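Local coordinates for probable secreted solute-binding lipoprotein (Streptomyces coelicolor, PDB 3I3V) that probably captures a solute outside the cell and passes it to a membrane transporter, as other bacterial extracellular solute-binding proteins do, at residues 9-14 / 63-68; 288-293 / 305-310; 131-136 / 260-265; 126-131 / 266-271. One frame throughout, in Å; residues are numbered along the deposited sequence.

The four contacts fall into two pairs on opposite sides of the chain's centre, consistent with the two-lobed build of the solute-binding family. Contacts 1 and 2, with centres about 10 Å apart, meet in the sheet ordered 41-46, 9-14, 67-70, 289-292. Contacts 3 and 4, about 12 Å apart between centres, share Asn131 and the pairing of strand 122-131 with strand 263-266 in the other sheet. Between the pairs the centres lie about 34 to 45 Å apart. Contact 1 comes first along the chain, contact 3 is nested inside the loop closed by contact 4, and contact 2 comes last, so the chain returns to the first sheet after building part of the second.

Contact 1 (9-14 / 63-68); sequences TLVVHT and KEADVV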
loop_
_atom_site.group_PDB
_atom_site.type_symbol
_atom_site.label_atom_id
_atom_site.label_comp_id
_atom_site.label_asym_id
_atom_site.label_seq_id
_atom_site.Cartn_x
_atom_site.Cartn_y
_atom_site.Cartn_z
ATOM N N THR C 9 -5.780 -5.251 -47.005
ATOM C CA THR C 9 -5.593 -4.500 -48.241
ATOM C C THR C 9 -6.589 -3.373 -48.206
ATOM O O THR C 9 -7.761 -3.586 -48.405
ATOM C CB THR C 9 -5.889 -5.321 -49.483
ATOM O OG1 THR C 9 -4.828 -6.246 -49.706
ATOM C CG2 THR C 9 -6.003 -4.414 -50.693
ATOM N N LEU C 10 -6.112 -2.170 -47.973
ATOM C CA LEU C 10 -6.986 -1.037 -47.902
ATOM C C LEU C 10 -6.947 -0.361 -49.258
ATOM O O LEU C 10 -5.872 0.013 -49.697
ATOM C CB LEU C 10 -6.468 -0.076 -46.849
ATOM C CG LEU C 10 -7.381 0.692 -45.916
ATOM C CD1 LEU C 10 -6.901 2.111 -45.749
ATOM C CD2 LEU C 10 -8.786 0.652 -46.424
ATOM N N VAL C 11 -8.089 -0.217 -49.937
ATOM C CA VAL C 11 -8.109 0.451 -51.247
ATOM C C VAL C 11 -8.702 1.831 -51.030
ATOM O O VAL C 11 -9.811 1.965 -50.510
ATOM C CB VAL C 11 -8.977 -0.302 -52.277
ATOM C CG1 VAL C 11 -8.901 0.402 -53.627
ATOM C CG2 VAL C 11 -8.518 -1.745 -52.400
ATOM N N VAL C 12 -7.954 2.848 -51.442
ATOM C CA VAL C 12 -8.345 4.240 -51.283
ATOM C C VAL C 12 -8.559 4.940 -52.627
ATOM O O VAL C 12 -7.641 5.025 -53.439
ATOM C CB VAL C 12 -7.256 5.020 -50.496
ATOM C CG1 VAL C 12 -7.613 6.494 -50.406
ATOM C CG2 VAL C 12 -7.093 4.423 -49.114
ATOM N N HIS C 13 -9.777 5.441 -52.841
ATOM C CA HIS C 13 -10.134 6.172 -54.057
ATOM C C HIS C 13 -9.956 7.645 -53.704
ATOM O O HIS C 13 -10.750 8.202 -52.951
ATOM C CB HIS C 13 -11.589 5.884 -54.443
ATOM C CG HIS C 13 -11.879 6.109 -55.892
ATOM N ND1 HIS C 13 -13.109 5.874 -56.447
ATOM C CD2 HIS C 13 -11.071 6.527 -56.896
ATOM C CE1 HIS C 13 -13.055 6.134 -57.747
ATOM N NE2 HIS C 13 -11.834 6.528 -58.039
ATOM N N THR C 14 -8.921 8.264 -54.268
ATOM C CA THR C 14 -8.544 9.645 -53.957
ATOM C C THR C 14 -8.358 10.596 -55.115
ATOM O O THR C 14 -7.966 10.189 -56.201
ATOM C CB THR C 14 -7.183 9.677 -53.260
ATOM O OG1 THR C 14 -7.048 8.525 -52.429
ATOM C CG2 THR C 14 -7.023 10.931 -52.448
ATOM N N LYS C 63 -17.905 -3.171 -55.883
ATOM C CA LYS C 63 -16.458 -3.330 -55.797
ATOM C C LYS C 63 -15.776 -1.971 -55.617
ATOM O O LYS C 63 -14.667 -1.755 -56.096
ATOM C CB LYS C 63 -15.924 -4.054 -57.040
ATOM C CG LYS C 63 -16.116 -3.311 -58.362
ATOM C CD LYS C 63 -15.642 -4.169 -59.549
ATOM C CE LYS C 63 -15.718 -3.421 -60.882
ATOM N NZ LYS C 63 -14.815 -2.225 -60.939
ATOM N N GLU C 64 -16.448 -1.065 -54.909
ATOM C CA GLU C 64 -15.917 0.273 -54.669
ATOM C C GLU C 64 -14.804 0.274 -53.624
ATOM O O GLU C 64 -14.726 -0.620 -52.779
ATOM C CB GLU C 64 -17.034 1.230 -54.223
ATOM C CG GLU C 64 -17.520 1.043 -52.784
ATOM C CD GLU C 64 -18.400 -0.188 -52.604
ATOM O OE1 GLU C 64 -18.885 -0.423 -51.478
ATOM O OE2 GLU C 64 -18.607 -0.916 -53.594
ATOM N N ALA C 65 -13.948 1.290 -53.692
ATOM C CA ALA C 65 -12.844 1.439 -52.755
ATOM C C ALA C 65 -13.369 1.430 -51.319
ATOM O O ALA C 65 -14.554 1.665 -51.088
ATOM C CB ALA C 65 -12.099 2.743 -53.038
ATOM N N ASP C 66 -12.485 1.163 -50.360
ATOM C CA ASP C 66 -12.850 1.118 -48.944
ATOM C C ASP C 66 -12.957 2.511 -48.322
ATOM O O ASP C 66 -13.747 2.743 -47.400
ATOM C CB ASP C 66 -11.809 0.304 -48.170
ATOM C CG ASP C 66 -11.579 -1.063 -48.772
ATOM O OD1 ASP C 66 -12.552 -1.844 -48.847
ATOM O OD2 ASP C 66 -10.428 -1.355 -49.173
ATOM N N VAL C 67 -12.140 3.431 -48.826
ATOM C CA VAL C 67 -12.108 4.802 -48.329
ATOM C C VAL C 67 -12.048 5.743 -49.519
ATOM O O VAL C 67 -11.337 5.487 -50.500
ATOM C CB VAL C 67 -10.857 5.055 -47.452
ATOM C CG1 VAL C 67 -10.786 6.516 -47.059
ATOM C CG2 VAL C 67 -10.889 4.176 -46.211
ATOM N N VAL C 68 -12.793 6.834 -49.432
ATOM C CA VAL C 68 -12.822 7.809 -50.509
ATOM C C VAL C 68 -12.305 9.155 -50.027
ATOM O O VAL C 68 -12.543 9.548 -48.894
ATOM C CB VAL C 68 -14.257 7.993 -51.057
ATOM C CG1 VAL C 68 -14.224 8.857 -52.308
ATOM C CG2 VAL C 68 -14.886 6.635 -51.346
#
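Asp66 grips the backbone of Val11 through both its side chain and its backbone. Its OD2 receives Val11 N at 2.7 Å through the anti lone pair, in a nearly straight bond. Its own N donates to Val11 O at 2.8 Å. That carbonyl is doubly used, since Val67 N also reaches Val11 O at 3.2 Å. The Val67 donor lies in the carbonyl plane, whereas the Asp66 donor is tilted 22° from it. With CG anti to its carbonyl carbon (chi1 -53°), the carboxylate of Asp66 swings toward the neighbouring strand and extends the ladder one bond beyond the regular pairing. That pairing is parallel, Val12 with Val67 and His13 with Val68, and is held by His13 N on Val67 O at 2.8 Å. Replacing Asp66 by alanine removes the carboxylate, which would probably leave Val11 N without its acceptor and Lys299 without its charged partner here, though Thr9 O would still bind that lysine.

Packing follows the bonds. Leu10 CD2 rests 3.5 Å from Asp66 CB, and Ala65 CB fits 3.5 Å from His13 CB. On the face shared by Val12 and Val67 the two side chains lie side by side and point the same way, Val12 CG2 being 4.2 Å from Val67 CB.

This is the parallel core of an alpha/beta sheet. Strand 41-46 flanks strand 9-14 away from strand 67-70; helix 300-310 covers Leu10, Val12 and Val67, while helix 51-60 covers His13 and Val68.

Contact 2 (288-293 / 305-310); sequences IGFWIS and KFLRFM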
loop_
_atom_site.group_PDB
_atom_site.type_symbol
_atom_site.label_atom_id
_atom_site.label_comp_id
_atom_site.label_asym_id
_atom_site.label_seq_id
_atom_site.Cartn_x
_atom_site.Cartn_y
_atom_site.Cartn_z
ATOM N N ILE C 288 -11.458 18.248 -49.644
ATOM C CA ILE C 288 -11.202 16.822 -49.437
ATOM C C ILE C 288 -11.362 16.269 -48.010
ATOM O O ILE C 288 -10.727 16.729 -47.065
ATOM C CB ILE C 288 -9.815 16.449 -49.977
ATOM C CG1 ILE C 288 -9.803 16.651 -51.495
ATOM C CG2 ILE C 288 -9.476 15.004 -49.615
ATOM C CD1 ILE C 288 -8.537 16.183 -52.175
ATOM N N GLY C 289 -12.246 15.282 -47.876
ATOM C CA GLY C 289 -12.492 14.640 -46.598
ATOM C C GLY C 289 -12.437 13.134 -46.794
ATOM O O GLY C 289 -12.417 12.672 -47.941
ATOM N N PHE C 290 -12.408 12.373 -45.694
ATOM C CA PHE C 290 -12.349 10.907 -45.745
ATOM C C PHE C 290 -13.744 10.270 -45.639
ATOM O O PHE C 290 -14.439 10.452 -44.638
ATOM C CB PHE C 290 -11.476 10.364 -44.593
ATOM C CG PHE C 290 -10.004 10.696 -44.717
ATOM C CD1 PHE C 290 -9.177 9.974 -45.573
ATOM C CD2 PHE C 290 -9.441 11.726 -43.956
ATOM C CE1 PHE C 290 -7.804 10.266 -45.670
ATOM C CE2 PHE C 290 -8.077 12.019 -44.053
ATOM C CZ PHE C 290 -7.259 11.284 -44.911
ATOM N N TRP C 291 -14.146 9.511 -46.657
ATOM C CA TRP C 291 -15.449 8.856 -46.632
ATOM C C TRP C 291 -15.250 7.349 -46.508
ATOM O O TRP C 291 -14.262 6.809 -47.012
ATOM C CB TRP C 291 -16.240 9.151 -47.914
ATOM C CG TRP C 291 -16.425 10.606 -48.221
ATOM C CD1 TRP C 291 -15.444 11.524 -48.469
ATOM C CD2 TRP C 291 -17.672 11.299 -48.378
ATOM N NE1 TRP C 291 -16.001 12.742 -48.778
ATOM C CE2 TRP C 291 -17.366 12.633 -48.732
ATOM C CE3 TRP C 291 -19.018 10.922 -48.259
ATOM C CZ2 TRP C 291 -18.356 13.592 -48.968
ATOM C CZ3 TRP C 291 -20.000 11.872 -48.495
ATOM C CH2 TRP C 291 -19.666 13.192 -48.847
ATOM N N ILE C 292 -16.178 6.669 -45.838
ATOM C CA ILE C 292 -16.061 5.220 -45.700
ATOM C C ILE C 292 -17.193 4.521 -46.443
ATOM O O ILE C 292 -18.361 4.831 -46.246
ATOM C CB ILE C 292 -16.084 4.779 -44.225
ATOM C CG1 ILE C 292 -14.907 5.415 -43.479
ATOM C CG2 ILE C 292 -16.005 3.249 -44.138
ATOM C CD1 ILE C 292 -14.734 4.904 -42.066
ATOM N N SER C 293 -16.840 3.571 -47.299
ATOM C CA SER C 293 -17.842 2.850 -48.070
ATOM C C SER C 293 -18.304 1.601 -47.343
ATOM O O SER C 293 -17.705 1.197 -46.346
ATOM C CB SER C 293 -17.268 2.430 -49.411
ATOM O OG SER C 293 -16.266 1.449 -49.205
ATOM N N LYS C 305 -6.819 1.959 -38.645
ATOM C CA LYS C 305 -5.408 2.311 -38.666
ATOM C C LYS C 305 -5.138 3.547 -39.528
ATOM O O LYS C 305 -4.504 4.496 -39.085
ATOM C CB LYS C 305 -4.579 1.136 -39.200
ATOM C CG LYS C 305 -4.788 -0.203 -38.491
ATOM C CD LYS C 305 -3.672 -1.170 -38.898
ATOM C CE LYS C 305 -3.849 -2.586 -38.353
ATOM N NZ LYS C 305 -4.696 -3.425 -39.236
ATOM N N PHE C 306 -5.635 3.518 -40.759
ATOM C CA PHE C 306 -5.442 4.597 -41.726
ATOM C C PHE C 306 -5.936 5.952 -41.212
ATOM O O PHE C 306 -5.222 6.953 -41.286
ATOM C CB PHE C 306 -6.164 4.215 -43.019
ATOM C CG PHE C 306 -5.775 5.028 -44.216
ATOM C CD1 PHE C 306 -4.457 5.070 -44.656
ATOM C CD2 PHE C 306 -6.748 5.686 -44.955
ATOM C CE1 PHE C 306 -4.114 5.749 -45.817
ATOM C CE2 PHE C 306 -6.417 6.368 -46.117
ATOM C CZ PHE C 306 -5.095 6.399 -46.551
ATOM N N LEU C 307 -7.150 5.985 -40.677
ATOM C CA LEU C 307 -7.705 7.228 -40.173
ATOM C C LEU C 307 -7.042 7.740 -38.901
ATOM O O LEU C 307 -6.909 8.955 -38.723
ATOM C CB LEU C 307 -9.214 7.086 -39.973
ATOM C CG LEU C 307 -9.974 7.674 -41.164
ATOM C CD1 LEU C 307 -11.255 6.908 -41.423
ATOM C CD2 LEU C 307 -10.244 9.146 -40.885
ATOM N N ARG C 308 -6.625 6.838 -38.013
ATOM C CA ARG C 308 -5.964 7.283 -36.788
ATOM C C ARG C 308 -4.628 7.907 -37.184
ATOM O O ARG C 308 -4.186 8.883 -36.577
ATOM C CB ARG C 308 -5.710 6.121 -35.825
ATOM C CG ARG C 308 -6.925 5.299 -35.469
ATOM C CD ARG C 308 -6.664 4.512 -34.200
ATOM N NE ARG C 308 -6.889 5.359 -33.040
ATOM C CZ ARG C 308 -7.941 5.242 -32.242
ATOM N NH1 ARG C 308 -8.838 4.303 -32.481
ATOM N NH2 ARG C 308 -8.110 6.079 -31.228
ATOM N N PHE C 309 -4.004 7.331 -38.211
ATOM C CA PHE C 309 -2.720 7.803 -38.734
ATOM C C PHE C 309 -2.880 9.217 -39.308
ATOM O O PHE C 309 -2.290 10.172 -38.801
ATOM C CB PHE C 309 -2.224 6.836 -39.819
ATOM C CG PHE C 309 -0.949 7.264 -40.494
ATOM C CD1 PHE C 309 0.275 7.148 -39.849
ATOM C CD2 PHE C 309 -0.973 7.784 -41.784
ATOM C CE1 PHE C 309 1.449 7.543 -40.483
ATOM C CE2 PHE C 309 0.201 8.186 -42.426
ATOM C CZ PHE C 309 1.408 8.064 -41.776
HETATM N N MSE C 310 -3.691 9.345 -40.355
HETATM C CA MSE C 310 -3.942 10.632 -41.001
HETATM C C MSE C 310 -4.338 11.737 -40.012
HETATM O O MSE C 310 -4.023 12.906 -40.227
HETATM C CB MSE C 310 -5.034 10.468 -42.060
HETATM C CG MSE C 310 -4.637 9.584 -43.224
HETATM SE SE MSE C 310 -3.202 10.363 -44.250
HETATM C CE MSE C 310 -2.690 8.799 -45.199
#
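Strand 289-292, bearing Phe290 and Ile292, runs nearly antiparallel to the helical segment 305-310, which carries Phe306, Leu307 and Met310: their directions differ by 167° and the short axes approach to 11.1 Å. This is a helix packed on one face of an alpha/beta sheet, here meeting its outermost strand within the chain, and no hydrogen bond crosses the interface.

Phe290 is the main wedge. A first torsion of -68° sets its ring beside the backbone N and carries it from the strand into the helix surface, where three side chains of the helix meet it. Leu307 slides past it in the opposite direction and sets CD2 4.1 Å from Phe290 CD2, touching the inner part of the ring and its CB. At the outer end, Phe290 CZ comes within 3.6 Å of Met310 CG, the closest approach across this interface. Phe306 crosses Phe290 at about a right angle, Phe306 CE2 lying 4.2 Å from Phe290 CE1. With only a methyl group in place of the Phe290 ring, a gap would probably open between strand and helix, leaving Leu307 CD2 and Met310 CG without their shared partner. Tyr121 meets the Phe290 ring edge-to-face, and Phe33 of helix 23-36 does the same with Phe306, so the apolar cluster extends beyond the two segments.

Further along the strand, Ile292 reaches Leu307 with its CD1, 4.1 Å from Leu307 CD1. Met310, modelled as selenomethionine, adds a Met-aromatic contact: its SE lies 5.5 Å from the centroid of the Phe290 ring, 70° off the ring normal.

Contact 3 (131-136 / 260-265); sequences NRALLD and AGHTEV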
loop_
_atom_site.group_PDB
_atom_site.type_symbol
_atom_site.label_atom_id
_atom_site.label_comp_id
_atom_site.label_asym_id
_atom_site.label_seq_id
_atom_site.Cartn_x
_atom_site.Cartn_y
_atom_site.Cartn_z
ATOM N N ASN C 131 -0.334 44.854 -49.880
ATOM C CA ASN C 131 1.067 45.118 -50.184
ATOM C C ASN C 131 1.487 46.422 -49.482
ATOM O O ASN C 131 1.058 47.509 -49.862
ATOM C CB ASN C 131 1.243 45.209 -51.711
ATOM C CG ASN C 131 2.680 45.490 -52.128
ATOM O OD1 ASN C 131 3.085 45.171 -53.248
ATOM N ND2 ASN C 131 3.451 46.105 -51.237
ATOM N N ARG C 132 2.314 46.304 -48.446
ATOM C CA ARG C 132 2.772 47.462 -47.675
ATOM C C ARG C 132 3.657 48.424 -48.451
ATOM O O ARG C 132 3.496 49.638 -48.362
ATOM C CB ARG C 132 3.516 46.999 -46.428
ATOM C CG ARG C 132 2.636 46.822 -45.218
ATOM C CD ARG C 132 2.179 48.163 -44.697
ATOM N NE ARG C 132 1.434 48.029 -43.452
ATOM C CZ ARG C 132 0.948 49.055 -42.771
ATOM N NH1 ARG C 132 1.131 50.288 -43.222
ATOM N NH2 ARG C 132 0.280 48.851 -41.644
ATOM N N ALA C 133 4.606 47.881 -49.199
ATOM C CA ALA C 133 5.496 48.715 -49.984
ATOM C C ALA C 133 4.675 49.682 -50.826
ATOM O O ALA C 133 5.009 50.861 -50.932
ATOM C CB ALA C 133 6.366 47.854 -50.880
ATOM N N LEU C 134 3.594 49.188 -51.418
ATOM C CA LEU C 134 2.749 50.035 -52.255
ATOM C C LEU C 134 1.846 50.971 -51.447
ATOM O O LEU C 134 1.563 52.086 -51.884
ATOM C CB LEU C 134 1.922 49.169 -53.214
ATOM C CG LEU C 134 2.684 48.576 -54.413
ATOM C CD1 LEU C 134 3.015 49.661 -55.414
ATOM C CD2 LEU C 134 3.965 47.913 -53.934
ATOM N N LEU C 135 1.393 50.530 -50.276
ATOM C CA LEU C 135 0.555 51.383 -49.440
ATOM C C LEU C 135 1.418 52.535 -48.924
ATOM O O LEU C 135 0.926 53.649 -48.715
ATOM C CB LEU C 135 -0.036 50.606 -48.257
ATOM C CG LEU C 135 -1.146 49.582 -48.542
ATOM C CD1 LEU C 135 -1.632 48.967 -47.232
ATOM C CD2 LEU C 135 -2.293 50.258 -49.277
ATOM N N ASP C 136 2.708 52.259 -48.731
ATOM C CA ASP C 136 3.651 53.266 -48.261
ATOM C C ASP C 136 3.915 54.302 -49.348
ATOM O O ASP C 136 3.911 55.499 -49.069
ATOM C CB ASP C 136 4.979 52.625 -47.834
ATOM C CG ASP C 136 4.917 52.003 -46.440
ATOM O OD1 ASP C 136 4.010 52.343 -45.651
ATOM O OD2 ASP C 136 5.800 51.179 -46.125
ATOM N N ALA C 260 6.082 39.026 -51.432
ATOM C CA ALA C 260 5.521 38.495 -50.191
ATOM C C ALA C 260 6.239 39.041 -48.962
ATOM O O ALA C 260 5.639 39.178 -47.895
ATOM C CB ALA C 260 5.596 36.969 -50.193
ATOM N N GLY C 261 7.527 39.340 -49.113
ATOM C CA GLY C 261 8.298 39.866 -47.998
ATOM C C GLY C 261 7.629 41.043 -47.312
ATOM O O GLY C 261 7.590 41.113 -46.078
ATOM N N HIS C 262 7.103 41.971 -48.107
ATOM C CA HIS C 262 6.423 43.143 -47.571
ATOM C C HIS C 262 4.913 43.131 -47.824
ATOM O O HIS C 262 4.324 44.150 -48.188
ATOM C CB HIS C 262 7.051 44.439 -48.123
ATOM C CG HIS C 262 7.184 44.482 -49.618
ATOM N ND1 HIS C 262 8.405 44.457 -50.253
ATOM C CD2 HIS C 262 6.256 44.610 -50.596
ATOM C CE1 HIS C 262 8.226 44.574 -51.558
ATOM N NE2 HIS C 262 6.931 44.670 -51.793
ATOM N N THR C 263 4.296 41.966 -47.633
ATOM C CA THR C 263 2.855 41.812 -47.799
ATOM C C THR C 263 2.260 41.379 -46.461
ATOM O O THR C 263 2.852 40.597 -45.722
ATOM C CB THR C 263 2.501 40.764 -48.908
ATOM O OG1 THR C 263 2.764 41.324 -50.199
ATOM C CG2 THR C 263 1.023 40.376 -48.850
ATOM N N GLU C 264 1.089 41.912 -46.146
ATOM C CA GLU C 264 0.409 41.588 -44.904
ATOM C C GLU C 264 -1.012 41.110 -45.176
ATOM O O GLU C 264 -1.685 41.632 -46.058
ATOM C CB GLU C 264 0.370 42.815 -44.000
ATOM C CG GLU C 264 1.681 43.109 -43.299
ATOM C CD GLU C 264 1.613 44.366 -42.458
ATOM O OE1 GLU C 264 0.568 44.597 -41.809
ATOM O OE2 GLU C 264 2.609 45.117 -42.439
ATOM N N VAL C 265 -1.471 40.124 -44.411
ATOM C CA VAL C 265 -2.818 39.604 -44.599
ATOM C C VAL C 265 -3.771 40.057 -43.507
ATOM O O VAL C 265 -3.390 40.183 -42.339
ATOM C CB VAL C 265 -2.837 38.056 -44.654
ATOM C CG1 VAL C 265 -2.061 37.567 -45.862
ATOM C CG2 VAL C 265 -2.262 37.482 -43.379
#
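Arg132 and Glu264 form the charged part of this contact: Arg132 NE donates to Glu264 OE2 at 3.3 Å in a salt bridge bent to 139° at the hydrogen. The carboxylate oxygen is met from above its plane rather than within it, and the guanidinium and carboxylate planes stand 47° apart. Close by, Arg132 N binds His262 O at 3.0 Å, tying the first turn of helix 132-138 to the residue before strand 263-266. The third element is a CH-pi contact, in which Ala133 CB sits over one face of the His262 imidazole, 3.5 Å from its centroid. The ring reaches that position with CG between its backbone N and carbonyl carbon (chi1 51°).

Next to these groups along the chain, Asn131 pairs with Thr263 as an antiparallel non-hydrogen-bonded pair, CA to CA 4.5 Å, just where strand 122-131 turns into the helix for which Asn131 holds the N-cap position. Glu240 holds His262 NE2, and Asp141 O holds Arg132 NH1, so both side chains are anchored at their far ends.

Long, bent and met from above the carboxylate plane, the salt bridge is far from ideal hydrogen-bond geometry, and Glu240 may favour a protonated His262.

Contact 4 (126-131 / 266-271); sequences WPVAYN and GGWPLA
Where the antiparallel pairing of strands 122-131 and 263-266 ends, Val128 and Gly266 form the last hydrogen-bonded pair, after which the chain turns off so that the touching parts run 87° apart. Gly266 N reaches Val128 O at 2.7 Å, and Val128 N returns the bond to Gly266 O at 2.9 Å. The second is nearly straight at its hydrogen, although the donor sits 40° out of the carbonyl plane.

Tyr130 then ties down the departing loop. Its hydroxyl OH donates to Gly267 O at 2.7 Å; that oxygen lies at the edge of the phenol ring, near its plane, while the donor is tilted 26° from the carbonyl plane. The ring passes beside Gly266, where a CB on the glycine would fall 3.5 Å from Tyr130 CE2, close against the ring. Beyond the hydroxyl, Pro269 CD comes within 3.4 Å of Tyr130 OH from the opposite direction. Val128 packs on the same loop through CG2, which lies 3.5 Å from Trp268 N and meets the indole at its edge. Pro269 CD lies 3.6 Å above one face of the Trp268 indole, offset toward its rim.

Strand 242-246 packs against Val128 and Tyr130 and continues the sheet, while Trp268 touches Thr280 of strand 280-284 and Gln180 and Ile181 of helix 172-182.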
loop_
_atom_site.group_PDB
_atom_site.type_symbol
_atom_site.label_atom_id
_atom_site.label_comp_id
_atom_site.label_asym_id
_atom_site.label_seq_id
_atom_site.Cartn_x
_atom_site.Cartn_y
_atom_site.Cartn_z
ATOM N N TRP C 126 -9.208 32.047 -46.777
ATOM C CA TRP C 126 -9.309 32.938 -47.935
ATOM C C TRP C 126 -9.305 34.381 -47.439
ATOM O O TRP C 126 -10.353 35.024 -47.387
ATOM C CB TRP C 126 -10.633 32.637 -48.642
ATOM C CG TRP C 126 -10.771 33.058 -50.066
ATOM C CD1 TRP C 126 -10.458 34.271 -50.611
ATOM C CD2 TRP C 126 -11.370 32.291 -51.115
ATOM N NE1 TRP C 126 -10.833 34.308 -51.934
ATOM C CE2 TRP C 126 -11.398 33.106 -52.268
ATOM C CE3 TRP C 126 -11.892 30.991 -51.189
ATOM C CZ2 TRP C 126 -11.925 32.660 -53.485
ATOM C CZ3 TRP C 126 -12.416 30.545 -52.401
ATOM C CH2 TRP C 126 -12.430 31.379 -53.531
ATOM N N PRO C 127 -8.126 34.911 -47.074
ATOM C CA PRO C 127 -8.018 36.287 -46.574
ATOM C C PRO C 127 -7.712 37.377 -47.612
ATOM O O PRO C 127 -7.674 37.130 -48.820
ATOM C CB PRO C 127 -6.906 36.171 -45.546
ATOM C CG PRO C 127 -5.940 35.246 -46.275
ATOM C CD PRO C 127 -6.857 34.183 -46.878
ATOM N N VAL C 128 -7.483 38.586 -47.106
ATOM C CA VAL C 128 -7.149 39.736 -47.933
ATOM C C VAL C 128 -5.685 40.108 -47.700
ATOM O O VAL C 128 -5.269 40.350 -46.566
ATOM C CB VAL C 128 -8.026 40.963 -47.580
ATOM C CG1 VAL C 128 -7.736 42.092 -48.545
ATOM C CG2 VAL C 128 -9.498 40.592 -47.631
ATOM N N ALA C 129 -4.908 40.142 -48.778
ATOM C CA ALA C 129 -3.494 40.485 -48.715
ATOM C C ALA C 129 -3.295 41.951 -49.110
ATOM O O ALA C 129 -3.853 42.410 -50.111
ATOM C CB ALA C 129 -2.700 39.573 -49.648
ATOM N N TYR C 130 -2.501 42.669 -48.314
ATOM C CA TYR C 130 -2.206 44.088 -48.531
ATOM C C TYR C 130 -0.704 44.307 -48.730
ATOM O O TYR C 130 0.103 43.986 -47.857
ATOM C CB TYR C 130 -2.666 44.915 -47.323
ATOM C CG TYR C 130 -4.151 44.828 -47.024
ATOM C CD1 TYR C 130 -5.037 45.782 -47.511
ATOM C CD2 TYR C 130 -4.667 43.786 -46.249
ATOM C CE1 TYR C 130 -6.399 45.708 -47.235
ATOM C CE2 TYR C 130 -6.026 43.705 -45.970
ATOM C CZ TYR C 130 -6.886 44.671 -46.466
ATOM O OH TYR C 130 -8.230 44.605 -46.187
ATOM N N ASN C 131 -0.334 44.854 -49.880
ATOM C CA ASN C 131 1.067 45.118 -50.184
ATOM C C ASN C 131 1.487 46.422 -49.482
ATOM O O ASN C 131 1.058 47.509 -49.862
ATOM C CB ASN C 131 1.243 45.209 -51.711
ATOM C CG ASN C 131 2.680 45.490 -52.128
ATOM O OD1 ASN C 131 3.085 45.171 -53.248
ATOM N ND2 ASN C 131 3.451 46.105 -51.237
ATOM N N GLY C 266 -5.013 40.304 -43.910
ATOM C CA GLY C 266 -6.047 40.727 -42.987
ATOM C C GLY C 266 -7.402 40.302 -43.532
ATOM O O GLY C 266 -7.503 39.311 -44.258
ATOM N N GLY C 267 -8.443 41.049 -43.179
ATOM C CA GLY C 267 -9.774 40.738 -43.657
ATOM C C GLY C 267 -10.302 41.893 -44.481
ATOM O O GLY C 267 -9.630 42.914 -44.636
ATOM N N TRP C 268 -11.505 41.742 -45.020
ATOM C CA TRP C 268 -12.095 42.801 -45.824
ATOM C C TRP C 268 -12.742 43.843 -44.901
ATOM O O TRP C 268 -13.500 43.502 -43.993
ATOM C CB TRP C 268 -13.117 42.204 -46.803
ATOM C CG TRP C 268 -13.652 43.212 -47.761
ATOM C CD1 TRP C 268 -14.724 44.033 -47.571
ATOM C CD2 TRP C 268 -13.079 43.587 -49.023
ATOM N NE1 TRP C 268 -14.850 44.898 -48.629
ATOM C CE2 TRP C 268 -13.853 44.646 -49.533
ATOM C CE3 TRP C 268 -11.984 43.132 -49.767
ATOM C CZ2 TRP C 268 -13.570 45.260 -50.755
ATOM C CZ3 TRP C 268 -11.703 43.741 -50.984
ATOM C CH2 TRP C 268 -12.494 44.793 -51.463
ATOM N N PRO C 269 -12.428 45.131 -45.111
ATOM C CA PRO C 269 -12.969 46.226 -44.299
ATOM C C PRO C 269 -14.471 46.144 -44.095
ATOM O O PRO C 269 -15.189 45.640 -44.947
ATOM C CB PRO C 269 -12.554 47.465 -45.078
ATOM C CG PRO C 269 -11.219 47.063 -45.605
ATOM C CD PRO C 269 -11.496 45.652 -46.126
ATOM N N LEU C 270 -14.938 46.654 -42.959
ATOM C CA LEU C 270 -16.355 46.635 -42.625
ATOM C C LEU C 270 -17.041 47.982 -42.828
ATOM O O LEU C 270 -16.410 49.043 -42.735
ATOM C CB LEU C 270 -16.543 46.223 -41.164
ATOM C CG LEU C 270 -16.024 44.861 -40.696
ATOM C CD1 LEU C 270 -16.267 44.757 -39.218
ATOM C CD2 LEU C 270 -16.720 43.717 -41.431
ATOM N N ALA C 271 -18.340 47.922 -43.104
ATOM C CA ALA C 271 -19.158 49.118 -43.268
ATOM C C ALA C 271 -19.720 49.338 -41.868
ATOM O O ALA C 271 -19.592 48.460 -41.011
ATOM C CB ALA C 271 -20.286 48.858 -44.250
#